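Local coordinates for amino Transferase (PDB 3ELE), which probably transfers amino groups between amino acids and keto acids with the help of pyridoxal-5'-phosphate, as a class I and II aminotransferase, at residues K58-V61 against T62-S66; V79-R82 against A83-E87; T95-N98 against A99-Y103; D305-A308 against Y309-N312. One frame throughout, in Å; residues are numbered along the deposited sequence.

Contact 1 of 4, residues K58-V61 against T62-S66; sequences KELV and TDYDS
Leu60 and Tyr64 meet in a local contact over the last turn of helix 51-63, where the chain leaves the helix beside the dimer interface. Three i to i+4 backbone bonds close the turn, from Thr62 N to Lys58 O, from Asp63 N to Glu59 O and from Tyr64 N to Leu60 O. Tyr64 is the first residue to drop out of helical backbone angles, and Asp65 then serves as N-cap of helix 66-70, its OD2 accepting from Ala68 N. The Leu60 and Tyr64 side chains lie alongside each other and point the same way, with Leu60 CD2 3.8 Å from Tyr64 CD2. Both also touch Lys294 of helix 290-296 and Leu69 of helix 66-70. On another side of the turn, Val61 packs on Asn54 of the second subunit and Thr62 on Lys58 of that subunit. Thr62 folds its hydroxyl back onto its own helix: with OG1 beside the backbone N (chi1 -52°), OG1 donates to Lys58 O at 2.7 Å. That oxygen is gripped twice, since Thr62 N also donates to it at 3.1 Å, the two donors approaching from opposite faces of the carbonyl plane. Past the last helical bond a water spans the exit, donating to Val61 O at 2.8 Å and to Tyr64 O at 2.6 Å.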
loop_
_atom_site.group_PDB
_atom_site.type_symbol
_atom_site.label_atom_id
_atom_site.label_comp_id
_atom_site.label_asym_id
_atom_site.label_seq_id
_atom_site.Cartn_x
_atom_site.Cartn_y
_atom_site.Cartn_z
ATOM N N LYS A 58 5.255 -22.373 -3.306
ATOM C CA LYS A 58 5.543 -23.329 -4.386
ATOM C C LYS A 58 4.283 -24.066 -4.871
ATOM O O LYS A 58 4.074 -24.194 -6.078
ATOM C CB LYS A 58 6.637 -24.334 -3.973
ATOM C CG LYS A 58 8.051 -23.753 -4.066
ATOM C CD LYS A 58 9.172 -24.734 -3.633
ATOM C CE LYS A 58 9.317 -24.827 -2.097
ATOM N NZ LYS A 58 10.544 -25.563 -1.655
ATOM N N GLU A 59 3.449 -24.511 -3.928
ATOM C CA GLU A 59 2.194 -25.226 -4.239
ATOM C C GLU A 59 1.158 -24.386 -5.001
ATOM O O GLU A 59 0.516 -24.885 -5.934
ATOM C CB GLU A 59 1.554 -25.783 -2.962
ATOM C CG GLU A 59 2.305 -26.988 -2.363
ATOM C CD GLU A 59 1.774 -27.398 -0.980
ATOM O OE1 GLU A 59 0.630 -27.000 -0.623
ATOM O OE2 GLU A 59 2.499 -28.131 -0.260
ATOM N N LEU A 60 0.999 -23.125 -4.598
ATOM C CA LEU A 60 0.040 -22.228 -5.240
ATOM C C LEU A 60 0.464 -21.918 -6.682
ATOM O O LEU A 60 -0.332 -22.026 -7.607
ATOM C CB LEU A 60 -0.138 -20.947 -4.414
ATOM C CG LEU A 60 -0.735 -21.185 -3.022
ATOM C CD1 LEU A 60 -0.728 -19.888 -2.252
ATOM C CD2 LEU A 60 -2.138 -21.809 -3.074
ATOM N N VAL A 61 1.734 -21.564 -6.843
ATOM C CA VAL A 61 2.345 -21.307 -8.149
ATOM C C VAL A 61 2.251 -22.535 -9.090
ATOM O O VAL A 61 2.048 -22.369 -10.296
ATOM C CB VAL A 61 3.814 -20.784 -7.965
ATOM C CG1 VAL A 61 4.643 -20.963 -9.197
ATOM C CG2 VAL A 61 3.796 -19.306 -7.502
ATOM N N THR A 62 2.319 -23.743 -8.532
ATOM C CA THR A 62 2.259 -24.987 -9.322
ATOM C C THR A 62 0.836 -25.501 -9.616
ATOM O O THR A 62 0.589 -25.963 -10.731
ATOM C CB THR A 62 3.067 -26.120 -8.624
ATOM O OG1 THR A 62 4.380 -25.645 -8.330
ATOM C CG2 THR A 62 3.184 -27.360 -9.509
ATOM N N ASP A 63 -0.081 -25.405 -8.638
ATOM C CA ASP A 63 -1.438 -26.006 -8.730
ATOM C C ASP A 63 -2.667 -25.094 -8.729
ATOM O O ASP A 63 -3.733 -25.527 -9.156
ATOM C CB ASP A 63 -1.609 -26.999 -7.571
ATOM C CG ASP A 63 -0.538 -28.090 -7.552
ATOM O OD1 ASP A 63 -0.021 -28.489 -8.624
ATOM O OD2 ASP A 63 -0.221 -28.560 -6.444
ATOM N N TYR A 64 -2.548 -23.864 -8.251
ATOM C CA TYR A 64 -3.698 -22.945 -8.201
ATOM C C TYR A 64 -3.817 -22.298 -9.590
ATOM O O TYR A 64 -2.793 -21.925 -10.169
ATOM C CB TYR A 64 -3.476 -21.883 -7.110
ATOM C CG TYR A 64 -4.727 -21.240 -6.545
ATOM C CD1 TYR A 64 -5.389 -20.222 -7.231
ATOM C CD2 TYR A 64 -5.232 -21.627 -5.297
ATOM C CE1 TYR A 64 -6.542 -19.609 -6.701
ATOM C CE2 TYR A 64 -6.375 -21.025 -4.747
ATOM C CZ TYR A 64 -7.029 -20.018 -5.455
ATOM O OH TYR A 64 -8.153 -19.427 -4.908
ATOM N N ASP A 65 -5.035 -22.226 -10.141
ATOM C CA ASP A 65 -5.314 -21.538 -11.430
ATOM C C ASP A 65 -4.601 -20.161 -11.431
ATOM O O ASP A 65 -4.873 -19.338 -10.549
ATOM C CB ASP A 65 -6.829 -21.337 -11.589
ATOM C CG ASP A 65 -7.204 -20.550 -12.835
ATOM O OD1 ASP A 65 -7.173 -21.130 -13.928
ATOM O OD2 ASP A 65 -7.576 -19.355 -12.708
ATOM N N SER A 66 -3.686 -19.948 -12.386
ATOM C CA SER A 66 -2.873 -18.715 -12.463
ATOM C C SER A 66 -3.671 -17.408 -12.510
ATOM O O SER A 66 -3.290 -16.450 -11.840
ATOM C CB SER A 66 -1.904 -18.762 -13.651
ATOM O OG SER A 66 -1.090 -17.601 -13.695
HETATM O O HOH W 1 -0.415 -21.203 -11.036
#

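Contact 2 of 4, residues V79-R82 against A83-E87; sequences VETR and AAIAE
The first turns of helix 79-93 hold this contact, Val79 to Arg82 bonding forward to Ala83 to Ala86 in the regular i to i+4 pattern of an alpha helix. Ala83 N donates to Val79 O at 2.7 Å and Ala86 N to Arg82 O at 2.9 Å, the latter nearly straight at 169°. Ala84 N reaches Glu80 O at 3.1 Å from well above the carbonyl plane, and Ile85 N bonds to Thr81 O. Three of the four donor residues are alanines, and across the contact their methyls meet backbone atoms of the preceding turn: that of Ala83 lies 3.1 Å from Val79 O, and that of Ala86 rests against Arg82 O. Ile85 sets its CG1 branch beside its backbone N (chi1 -65°), which brings CG1 to 3.5 Å from Thr81 O. Its CD1 ends 4.4 Å from Thr81 CG2, a loose apolar approach on the side of the helix where both residues touch Met104 of strand 102-105. The hydroxyl of Thr81 is hydrogen-bonded to Gln293 O. Arg82 leaves the helix axis through a chain bent at CG-CD, and its buried guanidinium is held by several groups: NE by Gly77 O, NH1 by a salt bridge to Asp100 and weakly by Ala99 O. One side of the helix is thus turned to the neighbouring strand while Glu80 is exposed, consistent with an amphipathic helix packed against an edge strand of the central mixed sheet, as in the large domain of class I and II aminotransferases.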
loop_
_atom_site.group_PDB
_atom_site.type_symbol
_atom_site.label_atom_id
_atom_site.label_comp_id
_atom_site.label_asym_id
_atom_site.label_seq_id
_atom_site.Cartn_x
_atom_site.Cartn_y
_atom_site.Cartn_z
ATOM N N VAL A 79 -12.440 -13.967 1.394
ATOM C CA VAL A 79 -13.236 -14.430 2.538
ATOM C C VAL A 79 -12.565 -15.659 3.192
ATOM O O VAL A 79 -12.618 -15.802 4.392
ATOM C CB VAL A 79 -14.721 -14.711 2.138
ATOM C CG1 VAL A 79 -14.837 -15.930 1.192
ATOM C CG2 VAL A 79 -15.594 -14.899 3.369
ATOM N N GLU A 80 -11.887 -16.488 2.398
ATOM C CA GLU A 80 -11.178 -17.684 2.887
ATOM C C GLU A 80 -9.980 -17.334 3.776
ATOM O O GLU A 80 -9.686 -18.038 4.754
ATOM C CB GLU A 80 -10.730 -18.591 1.735
ATOM C CG GLU A 80 -11.887 -19.200 0.919
ATOM C CD GLU A 80 -12.415 -18.328 -0.245
ATOM O OE1 GLU A 80 -11.907 -17.192 -0.519
ATOM O OE2 GLU A 80 -13.359 -18.815 -0.900
ATOM N N THR A 81 -9.295 -16.246 3.417
ATOM C CA THR A 81 -8.188 -15.720 4.199
ATOM C C THR A 81 -8.710 -15.130 5.519
ATOM O O THR A 81 -8.215 -15.481 6.593
ATOM C CB THR A 81 -7.369 -14.713 3.389
ATOM O OG1 THR A 81 -6.816 -15.412 2.260
ATOM C CG2 THR A 81 -6.238 -14.093 4.244
ATOM N N ARG A 82 -9.709 -14.257 5.422
ATOM C CA ARG A 82 -10.330 -13.640 6.595
ATOM C C ARG A 82 -10.972 -14.680 7.536
ATOM O O ARG A 82 -10.788 -14.596 8.764
ATOM C CB ARG A 82 -11.343 -12.578 6.162
ATOM C CG ARG A 82 -10.666 -11.391 5.541
ATOM C CD ARG A 82 -11.607 -10.332 5.121
ATOM N NE ARG A 82 -12.426 -10.712 3.965
ATOM C CZ ARG A 82 -13.764 -10.799 3.919
ATOM N NH1 ARG A 82 -14.544 -10.534 4.956
ATOM N NH2 ARG A 82 -14.344 -11.152 2.778
ATOM N N ALA A 83 -11.687 -15.651 6.951
ATOM C CA ALA A 83 -12.303 -16.778 7.699
ATOM C C ALA A 83 -11.275 -17.580 8.493
ATOM O O ALA A 83 -11.488 -17.834 9.666
ATOM C CB ALA A 83 -13.089 -17.709 6.757
ATOM N N ALA A 84 -10.157 -17.929 7.849
ATOM C CA ALA A 84 -9.029 -18.663 8.471
ATOM C C ALA A 84 -8.397 -17.932 9.665
ATOM O O ALA A 84 -8.017 -18.578 10.649
ATOM C CB ALA A 84 -7.949 -18.961 7.434
ATOM N N ILE A 85 -8.286 -16.602 9.567
ATOM C CA ILE A 85 -7.760 -15.761 10.674
ATOM C C ILE A 85 -8.806 -15.662 11.794
ATOM O O ILE A 85 -8.453 -15.828 12.948
ATOM C CB ILE A 85 -7.373 -14.349 10.213
ATOM C CG1 ILE A 85 -6.208 -14.414 9.235
ATOM C CG2 ILE A 85 -7.001 -13.411 11.422
ATOM C CD1 ILE A 85 -5.910 -13.083 8.548
ATOM N N ALA A 86 -10.073 -15.396 11.457
ATOM C CA ALA A 86 -11.146 -15.323 12.476
ATOM C C ALA A 86 -11.199 -16.610 13.309
ATOM O O ALA A 86 -11.206 -16.546 14.542
ATOM C CB ALA A 86 -12.500 -15.052 11.828
ATOM N N GLU A 87 -11.163 -17.763 12.621
ATOM C CA GLU A 87 -11.208 -19.091 13.257
ATOM C C GLU A 87 -9.965 -19.414 14.112
ATOM O O GLU A 87 -10.094 -20.038 15.171
ATOM C CB GLU A 87 -11.449 -20.188 12.200
ATOM C CG GLU A 87 -12.858 -20.092 11.547
ATOM C CD GLU A 87 -13.024 -20.923 10.254
ATOM O OE1 GLU A 87 -12.140 -21.763 9.937
ATOM O OE2 GLU A 87 -14.059 -20.738 9.555
#

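Contact 3 of 4, residues T95-N98 against A99-Y103; sequences THFN and ADNLY
At the edge of the Phe97 ring, and in its plane, lies the amide oxygen of Asn101, with OD1 4.0 Å from Phe97 CD1; ring and amide planes stand 68° apart. The amides of Asn98 and Asn101 are turned only 22° from each other, although the two side chains cross at about a right angle. Asn101 OD1 takes the backbone N-H of Asn98 at 3.0 Å on a lone pair in the carbonyl plane, through a nearly straight bond. A water that also donates to His96 O is a second donor to Asn101 OD1, again at 3.0 Å. In return Asn101 N donates to Asn98 O at 3.1 Å, so backbone and side chain of one residue clasp the other across the 3-10 turn 99-101. Asn98 bends its amide back over this turn by placing CG between its backbone N and carbonyl carbon (chi1 62°), and OD1 accepts a weak bond from Asp100 N at 2.9 Å. The ND2 of the buried Asn101 is taken up by Val262 O and Asp264 OD1. Replacing Asn101 by an alanine is likely to leave the N-H of Asn98 and the water without their acceptor, and Val262 O and Asp264 OD1 without their amide donor. The turn carries the chain from helix 79-93 into strand 102-105: Phe97 packs on Ala86 of that helix and Leu261 of strand 258-261, while Leu102 touches Ile85 and Arg82 of the helix and Tyr259 and Leu261 of strand 258-261.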
loop_
_atom_site.group_PDB
_atom_site.type_symbol
_atom_site.label_atom_id
_atom_site.label_comp_id
_atom_site.label_asym_id
_atom_site.label_seq_id
_atom_site.Cartn_x
_atom_site.Cartn_y
_atom_site.Cartn_z
ATOM N N THR A 95 -12.375 -15.697 21.435
ATOM C CA THR A 95 -13.135 -14.637 20.816
ATOM C C THR A 95 -14.210 -15.285 19.898
ATOM O O THR A 95 -14.280 -16.530 19.792
ATOM C CB THR A 95 -12.182 -13.685 20.051
ATOM O OG1 THR A 95 -11.312 -14.451 19.199
ATOM C CG2 THR A 95 -11.345 -12.914 21.024
ATOM N N HIS A 96 -15.042 -14.444 19.269
ATOM C CA HIS A 96 -16.154 -14.895 18.396
ATOM C C HIS A 96 -16.210 -14.106 17.079
ATOM O O HIS A 96 -17.297 -13.737 16.595
ATOM C CB HIS A 96 -17.500 -14.810 19.158
ATOM C CG HIS A 96 -17.780 -13.454 19.727
ATOM N ND1 HIS A 96 -17.343 -13.078 20.979
ATOM C CD2 HIS A 96 -18.407 -12.372 19.203
ATOM C CE1 HIS A 96 -17.706 -11.828 21.209
ATOM N NE2 HIS A 96 -18.344 -11.374 20.143
ATOM N N PHE A 97 -15.034 -13.890 16.480
ATOM C CA PHE A 97 -14.939 -13.169 15.211
ATOM C C PHE A 97 -15.397 -14.045 14.039
ATOM O O PHE A 97 -15.410 -15.273 14.123
ATOM C CB PHE A 97 -13.492 -12.724 14.898
ATOM C CG PHE A 97 -12.857 -11.910 15.973
ATOM C CD1 PHE A 97 -13.411 -10.691 16.342
ATOM C CD2 PHE A 97 -11.685 -12.340 16.607
ATOM C CE1 PHE A 97 -12.841 -9.931 17.330
ATOM C CE2 PHE A 97 -11.090 -11.569 17.599
ATOM C CZ PHE A 97 -11.675 -10.361 17.956
ATOM N N ASN A 98 -15.793 -13.377 12.959
ATOM C CA ASN A 98 -16.097 -14.032 11.682
ATOM C C ASN A 98 -15.240 -13.350 10.611
ATOM O O ASN A 98 -14.552 -12.377 10.907
ATOM C CB ASN A 98 -17.615 -14.029 11.394
ATOM C CG ASN A 98 -18.201 -12.642 11.270
ATOM O OD1 ASN A 98 -17.677 -11.780 10.558
ATOM N ND2 ASN A 98 -19.332 -12.426 11.934
ATOM N N ALA A 99 -15.287 -13.850 9.378
ATOM C CA ALA A 99 -14.507 -13.278 8.255
ATOM C C ALA A 99 -14.694 -11.746 8.112
ATOM O O ALA A 99 -13.725 -10.996 7.894
ATOM C CB ALA A 99 -14.889 -13.968 6.945
ATOM N N ASP A 100 -15.928 -11.283 8.296
ATOM C CA ASP A 100 -16.264 -9.859 8.138
ATOM C C ASP A 100 -15.737 -8.904 9.220
ATOM O O ASP A 100 -15.968 -7.706 9.122
ATOM C CB ASP A 100 -17.784 -9.679 7.953
ATOM C CG ASP A 100 -18.299 -10.326 6.679
ATOM O OD1 ASP A 100 -17.526 -10.466 5.709
ATOM O OD2 ASP A 100 -19.490 -10.686 6.640
ATOM N N ASN A 101 -15.083 -9.430 10.258
ATOM C CA ASN A 101 -14.413 -8.611 11.257
ATOM C C ASN A 101 -12.982 -8.238 10.783
ATOM O O ASN A 101 -12.340 -7.410 11.428
ATOM C CB ASN A 101 -14.346 -9.348 12.622
ATOM C CG ASN A 101 -15.689 -9.415 13.335
ATOM O OD1 ASN A 101 -16.233 -10.489 13.547
ATOM N ND2 ASN A 101 -16.221 -8.272 13.706
ATOM N N LEU A 102 -12.503 -8.825 9.672
ATOM C CA LEU A 102 -11.127 -8.618 9.172
ATOM C C LEU A 102 -11.070 -7.791 7.902
ATOM O O LEU A 102 -12.010 -7.831 7.097
ATOM C CB LEU A 102 -10.435 -9.966 8.911
ATOM C CG LEU A 102 -9.872 -10.798 10.071
ATOM C CD1 LEU A 102 -8.783 -9.991 10.789
ATOM C CD2 LEU A 102 -10.933 -11.265 11.041
ATOM N N TYR A 103 -9.984 -7.023 7.755
ATOM C CA TYR A 103 -9.678 -6.269 6.523
ATOM C C TYR A 103 -8.204 -6.543 6.243
ATOM O O TYR A 103 -7.366 -6.151 7.048
ATOM C CB TYR A 103 -9.962 -4.774 6.709
ATOM C CG TYR A 103 -9.719 -3.925 5.482
ATOM C CD1 TYR A 103 -8.448 -3.464 5.177
ATOM C CD2 TYR A 103 -10.751 -3.566 4.636
ATOM C CE1 TYR A 103 -8.198 -2.689 4.057
ATOM C CE2 TYR A 103 -10.512 -2.797 3.511
ATOM C CZ TYR A 103 -9.232 -2.351 3.228
ATOM O OH TYR A 103 -8.958 -1.575 2.119
HETATM O O HOH W 2 -17.929 -10.974 15.997
#

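Contact 4 of 4, residues D305-A308 against Y309-N312; sequences DINA and YKEN
Asn307 swings CG away from its backbone N (chi1 -161°), which carries its amide along the helix toward Lys310 and Glu311. Lys310 also has CG opposite its backbone N, and its extended aliphatic stem passes the amide obliquely, with CD 3.5 Å from Asn307 ND2. On the other end of the amide, Asn307 OD1 lies 3.7 Å from Glu311 CG, the amide and carboxylate planes 70° apart. The lysine's NZ turns off at the end of the chain to a salt bridge with Asp314, one turn further on. All of this lies over the first turns of helix 306-323, where the opening bonds are partly i to i+3. Ile306 O receives two weak bonds, from Tyr309 N at 3.1 Å and from Lys310 N at 3.4 Å. The regular i to i+4 bond from Glu311 N to Asn307 O is firmer, at 3.0 Å and 165°, and Glu311 CG rests 3.3 Å from the same oxygen. Tyr309 heads for the body of the protein, its CB passing 3.5 Å from Ile306 O. There its hydroxyl is hydrogen-bonded to Ser46 N, and its ring meets that of Phe334. Ala308 O takes a weak bond from Asn312 N and a further one from a water, which also donates to Asn312 OD1 at 2.7 Å. The ND2 of that buried amide is bonded to Tyr375 O, tying the helix to the loop after strand 370-374.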
loop_
_atom_site.group_PDB
_atom_site.type_symbol
_atom_site.label_atom_id
_atom_site.label_comp_id
_atom_site.label_asym_id
_atom_site.label_seq_id
_atom_site.Cartn_x
_atom_site.Cartn_y
_atom_site.Cartn_z
ATOM N N ASP A 305 11.595 -19.972 14.256
ATOM C CA ASP A 305 12.233 -20.438 15.501
ATOM C C ASP A 305 12.394 -19.262 16.497
ATOM O O ASP A 305 13.470 -18.645 16.598
ATOM C CB ASP A 305 13.590 -21.112 15.201
ATOM C CG ASP A 305 14.221 -21.793 16.429
ATOM O OD1 ASP A 305 13.574 -21.922 17.498
ATOM O OD2 ASP A 305 15.384 -22.236 16.296
ATOM N N ILE A 306 11.318 -18.992 17.246
ATOM C CA ILE A 306 11.265 -17.889 18.235
ATOM C C ILE A 306 12.323 -18.062 19.354
ATOM O O ILE A 306 12.794 -17.069 19.910
ATOM C CB ILE A 306 9.819 -17.710 18.869
ATOM C CG1 ILE A 306 8.730 -17.498 17.797
ATOM C CG2 ILE A 306 9.766 -16.517 19.886
ATOM C CD1 ILE A 306 8.956 -16.304 16.883
ATOM N N ASN A 307 12.710 -19.308 19.655
ATOM C CA ASN A 307 13.737 -19.595 20.685
ATOM C C ASN A 307 15.167 -19.100 20.306
ATOM O O ASN A 307 16.026 -18.937 21.186
ATOM C CB ASN A 307 13.749 -21.088 21.036
ATOM C CG ASN A 307 14.429 -21.371 22.360
ATOM O OD1 ASN A 307 15.593 -21.765 22.390
ATOM N ND2 ASN A 307 13.727 -21.124 23.461
ATOM N N ALA A 308 15.416 -18.880 19.009
ATOM C CA ALA A 308 16.670 -18.266 18.545
ATOM C C ALA A 308 16.789 -16.834 19.098
ATOM O O ALA A 308 17.877 -16.404 19.486
ATOM C CB ALA A 308 16.748 -18.243 17.027
ATOM N N TYR A 309 15.666 -16.107 19.126
ATOM C CA TYR A 309 15.638 -14.760 19.686
ATOM C C TYR A 309 15.781 -14.745 21.217
ATOM O O TYR A 309 16.401 -13.812 21.774
ATOM C CB TYR A 309 14.337 -14.024 19.313
ATOM C CG TYR A 309 14.123 -13.670 17.841
ATOM C CD1 TYR A 309 15.138 -13.079 17.078
ATOM C CD2 TYR A 309 12.853 -13.802 17.249
ATOM C CE1 TYR A 309 14.924 -12.696 15.749
ATOM C CE2 TYR A 309 12.617 -13.396 15.909
ATOM C CZ TYR A 309 13.659 -12.848 15.166
ATOM O OH TYR A 309 13.456 -12.453 13.861
ATOM N N LYS A 310 15.156 -15.721 21.888
ATOM C CA LYS A 310 15.225 -15.859 23.363
ATOM C C LYS A 310 16.666 -16.101 23.784
ATOM O O LYS A 310 17.128 -15.485 24.734
ATOM C CB LYS A 310 14.371 -17.016 23.886
ATOM C CG LYS A 310 14.273 -17.137 25.436
ATOM C CD LYS A 310 14.010 -18.584 25.825
ATOM C CE LYS A 310 13.732 -18.763 27.310
ATOM N NZ LYS A 310 14.824 -18.295 28.248
ATOM N N GLU A 311 17.346 -17.013 23.091
ATOM C CA GLU A 311 18.765 -17.322 23.362
ATOM C C GLU A 311 19.646 -16.075 23.255
ATOM O O GLU A 311 20.502 -15.864 24.108
ATOM C CB GLU A 311 19.278 -18.455 22.470
ATOM C CG GLU A 311 18.755 -19.823 22.882
ATOM C CD GLU A 311 19.372 -20.992 22.104
ATOM O OE1 GLU A 311 20.073 -20.766 21.081
ATOM O OE2 GLU A 311 19.157 -22.156 22.536
ATOM N N ASN A 312 19.401 -15.248 22.234
ATOM C CA ASN A 312 20.106 -13.957 22.080
ATOM C C ASN A 312 19.798 -12.988 23.229
ATOM O O ASN A 312 20.718 -12.345 23.723
ATOM C CB ASN A 312 19.819 -13.281 20.719
ATOM C CG ASN A 312 20.568 -13.941 19.541
ATOM O OD1 ASN A 312 21.291 -14.925 19.696
ATOM N ND2 ASN A 312 20.370 -13.389 18.354
HETATM O O HOH W 3 20.236 -17.325 19.010
#

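How the contacts relate
Contacts 2 and 3 are neighbours in both chain and space, with centres 8 Å apart: besides the salt bridge that joins them, Arg82 CD of contact 2 packs 3.2 Å from Leu102 O of contact 3, and Ala86 CB lies 3.4 Å from Asn98 C. Contact 1 lies earlier in the chain, its centre 20 Å from that of contact 2 and their nearest atoms about 6 Å apart without touching; it alone of the four meets the second subunit. Contact 4 stands apart, its centre 29 Å from that of contact 2. None reaches the cofactor: the side chains of Tyr309, Ile85 and Leu102 are about 11, 13 and 14 Å from a bound pyridoxal-5'-phosphate.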